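Local structure of chromosome-partitioning protein Spo0J (1VZ0) at residues 39-42 against 43-46; 76-79 against 80-84. The protein probably takes part in chromosome partitioning, binding the centromere-like site parS as a ParB-family protein and stimulating the ATPase activity of Soj. One frame throughout, in Å; residues are numbered along the deposited sequence.

Contact 1: 39-42 against 43-46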
ATOM      1  N   ARG C  39      -3.886  -9.408   1.428  1.00 26.37           N
ATOM      2  CA  ARG C  39      -3.923  -8.085   0.809  1.00 30.00           C
ATOM      3  C   ARG C  39      -4.713  -8.122  -0.504  1.00 31.05           C
ATOM      4  O   ARG C  39      -5.572  -7.272  -0.761  1.00 26.36           O
ATOM      5  CB  ARG C  39      -2.507  -7.595   0.530  1.00 32.79           C
ATOM      6  CG  ARG C  39      -2.453  -6.396  -0.398  1.00 45.69           C
ATOM      7  CD  ARG C  39      -2.297  -5.102   0.364  1.00 51.01           C
ATOM      8  NE  ARG C  39      -0.963  -4.997   0.942  1.00 56.17           N
ATOM      9  CZ  ARG C  39      -0.501  -3.922   1.572  1.00 61.11           C
ATOM     10  NH1 ARG C  39      -1.266  -2.846   1.711  1.00 61.80           N
ATOM     11  NH2 ARG C  39       0.732  -3.924   2.060  1.00 66.50           N
ATOM     12  N   LYS C  40      -4.421  -9.114  -1.336  1.00 29.99           N
ATOM     13  CA  LYS C  40      -5.111  -9.238  -2.605  1.00 32.98           C
ATOM     14  C   LYS C  40      -6.567  -9.605  -2.388  1.00 31.83           C
ATOM     15  O   LYS C  40      -7.454  -9.124  -3.097  1.00 32.13           O
ATOM     16  CB  LYS C  40      -4.430 -10.291  -3.482  1.00 35.18           C
ATOM     17  CG  LYS C  40      -3.020  -9.906  -3.919  1.00 43.55           C
ATOM     18  CD  LYS C  40      -2.417 -10.968  -4.831  1.00 51.82           C
ATOM     19  CE  LYS C  40      -0.950 -10.692  -5.136  1.00 54.81           C
ATOM     20  NZ  LYS C  40      -0.756  -9.408  -5.856  1.00 58.12           N
ATOM     21  N   ARG C  41      -6.813 -10.448  -1.394  1.00 31.83           N
ATOM     22  CA  ARG C  41      -8.170 -10.884  -1.102  1.00 33.84           C
ATOM     23  C   ARG C  41      -9.022  -9.710  -0.651  1.00 31.63           C
ATOM     24  O   ARG C  41     -10.186  -9.591  -1.041  1.00 32.89           O
ATOM     25  CB  ARG C  41      -8.149 -11.981  -0.032  1.00 34.67           C
ATOM     26  CG  ARG C  41      -8.963 -13.198  -0.409  1.00 47.00           C
ATOM     27  CD  ARG C  41      -8.633 -13.655  -1.840  1.00 54.27           C
ATOM     28  NE  ARG C  41      -7.245 -14.084  -1.993  1.00 56.64           N
ATOM     29  CZ  ARG C  41      -6.590 -14.151  -3.149  1.00 56.63           C
ATOM     30  NH1 ARG C  41      -5.332 -14.564  -3.165  1.00 56.71           N
ATOM     31  NH2 ARG C  41      -7.174 -13.790  -4.283  1.00 57.44           N
ATOM     32  N   PHE C  42      -8.432  -8.842   0.165  1.00 31.01           N
ATOM     33  CA  PHE C  42      -9.118  -7.660   0.668  1.00 29.68           C
ATOM     34  C   PHE C  42      -9.440  -6.683  -0.457  1.00 29.40           C
ATOM     35  O   PHE C  42     -10.514  -6.083  -0.481  1.00 31.50           O
ATOM     36  CB  PHE C  42      -8.253  -6.973   1.720  1.00 29.24           C
ATOM     37  CG  PHE C  42      -8.169  -7.727   3.016  1.00 29.90           C
ATOM     38  CD1 PHE C  42      -7.053  -7.609   3.831  1.00 27.37           C
ATOM     39  CD2 PHE C  42      -9.223  -8.535   3.436  1.00 32.46           C
ATOM     40  CE1 PHE C  42      -6.988  -8.282   5.047  1.00 32.67           C
ATOM     41  CE2 PHE C  42      -9.169  -9.212   4.649  1.00 31.48           C
ATOM     42  CZ  PHE C  42      -8.049  -9.084   5.457  1.00 29.65           C
ATOM     43  N   ALA C  43      -8.511  -6.524  -1.391  1.00 28.37           N
ATOM     44  CA  ALA C  43      -8.731  -5.619  -2.513  1.00 29.07           C
ATOM     45  C   ALA C  43      -9.915  -6.102  -3.358  1.00 27.17           C
ATOM     46  O   ALA C  43     -10.744  -5.305  -3.776  1.00 29.56           O
ATOM     47  CB  ALA C  43      -7.465  -5.521  -3.367  1.00 23.38           C
ATOM     48  N   GLU C  44      -9.996  -7.411  -3.587  1.00 27.61           N
ATOM     49  CA  GLU C  44     -11.083  -7.991  -4.377  1.00 33.52           C
ATOM     50  C   GLU C  44     -12.418  -7.845  -3.662  1.00 33.77           C
ATOM     51  O   GLU C  44     -13.432  -7.535  -4.289  1.00 29.82           O
ATOM     52  CB  GLU C  44     -10.833  -9.480  -4.648  1.00 34.70           C
ATOM     53  CG  GLU C  44      -9.471  -9.781  -5.252  1.00 43.26           C
ATOM     54  CD  GLU C  44      -9.259 -11.257  -5.544  1.00 47.87           C
ATOM     55  OE1 GLU C  44      -9.605 -12.104  -4.689  1.00 49.63           O
ATOM     56  OE2 GLU C  44      -8.728 -11.567  -6.630  1.00 52.21           O
ATOM     57  N   GLU C  45     -12.411  -8.078  -2.351  1.00 34.34           N
ATOM     58  CA  GLU C  45     -13.627  -7.975  -1.558  1.00 33.97           C
ATOM     59  C   GLU C  45     -14.172  -6.556  -1.608  1.00 33.66           C
ATOM     60  O   GLU C  45     -15.348  -6.348  -1.903  1.00 33.04           O
ATOM     61  CB  GLU C  45     -13.358  -8.365  -0.103  1.00 39.65           C
ATOM     62  CG  GLU C  45     -12.948  -9.817   0.104  1.00 46.74           C
ATOM     63  CD  GLU C  45     -12.710 -10.154   1.570  1.00 53.72           C
ATOM     64  OE1 GLU C  45     -12.278 -11.291   1.861  1.00 58.38           O
ATOM     65  OE2 GLU C  45     -12.955  -9.281   2.431  1.00 55.32           O
ATOM     66  N   SER C  46     -13.316  -5.577  -1.335  1.00 32.93           N
ATOM     67  CA  SER C  46     -13.760  -4.188  -1.343  1.00 35.06           C
ATOM     68  C   SER C  46     -14.152  -3.711  -2.742  1.00 33.62           C
ATOM     69  O   SER C  46     -15.053  -2.886  -2.887  1.00 32.01           O
ATOM     70  CB  SER C  46     -12.688  -3.270  -0.741  1.00 35.02           C
ATOM     71  OG  SER C  46     -11.498  -3.268  -1.501  1.00 40.76           O
TER

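Contact 2: 76-79 against 80-84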
ATOM      1  N   ALA C  76      -7.881   8.962 -14.133  1.00 30.68           N
ATOM      2  CA  ALA C  76      -7.929   8.855 -12.675  1.00 31.98           C
ATOM      3  C   ALA C  76      -9.213   8.169 -12.211  1.00 31.64           C
ATOM      4  O   ALA C  76     -10.282   8.409 -12.766  1.00 32.62           O
ATOM      5  CB  ALA C  76      -7.815  10.236 -12.039  1.00 27.00           C
ATOM      6  N   GLY C  77      -9.095   7.325 -11.185  1.00 32.42           N
ATOM      7  CA  GLY C  77     -10.244   6.611 -10.647  1.00 30.89           C
ATOM      8  C   GLY C  77     -10.337   5.179 -11.149  1.00 32.59           C
ATOM      9  O   GLY C  77     -11.414   4.702 -11.514  1.00 34.14           O
ATOM     10  N   GLU C  78      -9.208   4.480 -11.152  1.00 32.08           N
ATOM     11  CA  GLU C  78      -9.169   3.106 -11.629  1.00 35.24           C
ATOM     12  C   GLU C  78     -10.170   2.187 -10.912  1.00 35.17           C
ATOM     13  O   GLU C  78     -10.920   1.471 -11.568  1.00 36.92           O
ATOM     14  CB  GLU C  78      -7.743   2.546 -11.505  1.00 34.03           C
ATOM     15  CG  GLU C  78      -7.444   1.326 -12.398  1.00 41.37           C
ATOM     16  CD  GLU C  78      -7.242   1.689 -13.875  1.00 46.35           C
ATOM     17  OE1 GLU C  78      -6.430   2.602 -14.140  1.00 53.69           O
ATOM     18  OE2 GLU C  78      -7.873   1.063 -14.766  1.00 31.89           O
ATOM     19  N   ARG C  79     -10.194   2.202  -9.580  1.00 35.86           N
ATOM     20  CA  ARG C  79     -11.124   1.336  -8.851  1.00 37.60           C
ATOM     21  C   ARG C  79     -12.574   1.710  -9.104  1.00 38.23           C
ATOM     22  O   ARG C  79     -13.444   0.844  -9.238  1.00 37.21           O
ATOM     23  CB  ARG C  79     -10.819   1.354  -7.349  1.00 39.03           C
ATOM     24  CG  ARG C  79      -9.804   0.276  -6.971  1.00 47.32           C
ATOM     25  CD  ARG C  79      -9.389   0.315  -5.507  1.00 51.97           C
ATOM     26  NE  ARG C  79     -10.451  -0.059  -4.572  1.00 52.94           N
ATOM     27  CZ  ARG C  79     -10.788  -1.306  -4.247  1.00 50.79           C
ATOM     28  NH1 ARG C  79     -11.771  -1.506  -3.380  1.00 50.97           N
ATOM     29  NH2 ARG C  79     -10.155  -2.350  -4.773  1.00 45.21           N
ATOM     30  N   ARG C  80     -12.828   3.009  -9.171  1.00 40.02           N
ATOM     31  CA  ARG C  80     -14.163   3.504  -9.438  1.00 39.30           C
ATOM     32  C   ARG C  80     -14.558   2.931 -10.806  1.00 38.65           C
ATOM     33  O   ARG C  80     -15.647   2.382 -10.987  1.00 39.88           O
ATOM     34  CB  ARG C  80     -14.134   5.036  -9.486  1.00 40.08           C
ATOM     35  CG  ARG C  80     -15.245   5.712  -8.709  1.00 41.65           C
ATOM     36  CD  ARG C  80     -14.794   6.232  -7.355  1.00 42.97           C
ATOM     37  NE  ARG C  80     -14.046   7.482  -7.459  1.00 45.99           N
ATOM     38  CZ  ARG C  80     -13.736   8.261  -6.423  1.00 46.01           C
ATOM     39  NH1 ARG C  80     -14.105   7.930  -5.190  1.00 43.22           N
ATOM     40  NH2 ARG C  80     -13.048   9.378  -6.620  1.00 43.65           N
ATOM     41  N   TYR C  81     -13.633   3.038 -11.755  1.00 36.27           N
ATOM     42  CA  TYR C  81     -13.832   2.574 -13.126  1.00 34.34           C
ATOM     43  C   TYR C  81     -14.112   1.077 -13.212  1.00 35.47           C
ATOM     44  O   TYR C  81     -15.069   0.651 -13.862  1.00 37.03           O
ATOM     45  CB  TYR C  81     -12.592   2.933 -13.954  1.00 28.20           C
ATOM     46  CG  TYR C  81     -12.511   2.309 -15.332  1.00 31.73           C
ATOM     47  CD1 TYR C  81     -13.304   2.770 -16.385  1.00 29.58           C
ATOM     48  CD2 TYR C  81     -11.613   1.274 -15.591  1.00 27.07           C
ATOM     49  CE1 TYR C  81     -13.200   2.218 -17.660  1.00 30.22           C
ATOM     50  CE2 TYR C  81     -11.502   0.717 -16.858  1.00 26.57           C
ATOM     51  CZ  TYR C  81     -12.295   1.195 -17.891  1.00 33.76           C
ATOM     52  OH  TYR C  81     -12.170   0.672 -19.160  1.00 33.80           O
ATOM     53  N   ARG C  82     -13.284   0.280 -12.549  1.00 34.62           N
ATOM     54  CA  ARG C  82     -13.455  -1.165 -12.581  1.00 37.24           C
ATOM     55  C   ARG C  82     -14.683  -1.650 -11.830  1.00 37.45           C
ATOM     56  O   ARG C  82     -15.256  -2.681 -12.174  1.00 39.72           O
ATOM     57  CB  ARG C  82     -12.188  -1.844 -12.060  1.00 40.14           C
ATOM     58  CG  ARG C  82     -10.997  -1.487 -12.918  1.00 42.63           C
ATOM     59  CD  ARG C  82      -9.823  -2.411 -12.747  1.00 50.58           C
ATOM     60  NE  ARG C  82      -8.774  -2.038 -13.694  1.00 58.12           N
ATOM     61  CZ  ARG C  82      -8.849  -2.196 -15.015  1.00 56.10           C
ATOM     62  NH1 ARG C  82      -7.841  -1.809 -15.782  1.00 54.76           N
ATOM     63  NH2 ARG C  82      -9.913  -2.759 -15.571  1.00 51.54           N
ATOM     64  N   ALA C  83     -15.095  -0.907 -10.809  1.00 37.23           N
ATOM     65  CA  ALA C  83     -16.278  -1.291 -10.056  1.00 39.18           C
ATOM     66  C   ALA C  83     -17.506  -1.013 -10.922  1.00 40.21           C
ATOM     67  O   ALA C  83     -18.493  -1.743 -10.866  1.00 43.60           O
ATOM     68  CB  ALA C  83     -16.358  -0.505  -8.752  1.00 36.87           C
ATOM     69  N   ALA C  84     -17.436   0.041 -11.728  1.00 40.14           N
ATOM     70  CA  ALA C  84     -18.543   0.399 -12.606  1.00 40.94           C
ATOM     71  C   ALA C  84     -18.737  -0.703 -13.636  1.00 43.25           C
ATOM     72  O   ALA C  84     -19.866  -1.016 -14.022  1.00 43.61           O
ATOM     73  CB  ALA C  84     -18.257   1.717 -13.294  1.00 40.17           C
TER

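Contact 1: 39-42 against 43-46
The guanidinium of Arg-41 has Glu-44 OE1 at its edge, close to its plane, and Lys-40 CB over one face; the ring of Phe-42 meets Glu-45 OE2 at its edge, with CD2 3.9 Å from that oxygen. Both cross-segment pairs are i to i+3 neighbours in the N-terminal half of α-helix 38-57. Arg-41 curls back toward the N-terminus of the helix by bends at chi2 (48°) and chi3 (63°), which set NH2 3.0 Å from Glu-44 OE1 in a hydrogen-bonded salt bridge. The donor reaches the oxygen from above the carboxylate plane, and the two flat groups stand 67° apart. The extended Glu-44 chain leans back to meet its partner, and a long, flexible arginine suits this exposed side. The carboxylate of Glu-45 is turned steeply against the Phe-42 ring, and the two side chains run alongside each other. Phe-42 also packs on Leu-109 of the second subunit, which suits a large nonpolar side chain, while Arg-39 sends NH1 to Glu-122 of that subunit. Small, polar Ser-46 fits the buried side: its OG lies 3.2 Å from Phe-42 O and 3.1 Å from Ala-43 O.

Contact 2: 76-79 against 80-84
Glu-78 OE2 and Arg-82 NH1 form a salt bridge of 3.0 Å, one turn apart at the start of α-helix 78-86, where Gly-77 to Arg-80 spell the GERR motif of the ParB family; in relatives this motif helps to build a CTP-binding pocket. Arg-82 NE also comes within 3.4 Å of Glu-78 OE2. The carboxylate and guanidinium planes differ by 24°, but OE2 meets the guanidinium obliquely, the side chains running alongside each other. The CB of Glu-78 starts away from residues 80-84, but a bend at chi2 (75°) swings OE2 round to the side where Arg-82, extended from CG to NE, reaches back toward the start of the helix. An acid in the first turn would also be expected to interact favourably with the positive end of the helix dipole. Cut back to an alanine, Glu-78 would offer Arg-82 no carboxylate, and the guanidinium would probably lose its mate and turn more freely.

Gly-77 is the N-cap, and its carbonyl O accepts Tyr-81 N at 2.8 Å. With phi near 100°, any side chain here would collide with the carbonyl O of Ala-76, a clash that glycine avoids. The other two arginines turn to the second subunit, Arg-79 NE to Glu-166 and Arg-80 NH2 to Glu-172, and Tyr-81 OH bonds to Ile-31 O there. Long side chains suit these positions because each can span the gap to the neighbouring subunit.

Packing completes the turn. Tyr-81 CD2 lies 3.8 Å from Glu-78 OE2, so the acid touches both the phenol ring and the arginine. Ala-83, small enough to let the helices come close, rests on Leu-47, Leu-50 and Ile-54 of helix 38-57; its CB also sits 3.2 Å from Arg-79 O.

Contact 1 closes before contact 2 opens: the first lies in helix 38-57, and the second runs from the end of strand 71-76 into helix 78-86, with strand 63-68 and the rest of strand 71-76 between them in the chain. Their centres are 15 Å apart, on the same side of the chain's centre, within the ParB N-terminal domain. Arg-79 joins them directly, with NH2 3.2 Å from Ala-43 O in a probable hydrogen bond, and NH1 beside Ser-46 OG in a weak one. Both contacts also touch the second subunit, so the two helices are joined through Arg-79 and both take part in the subunit interface.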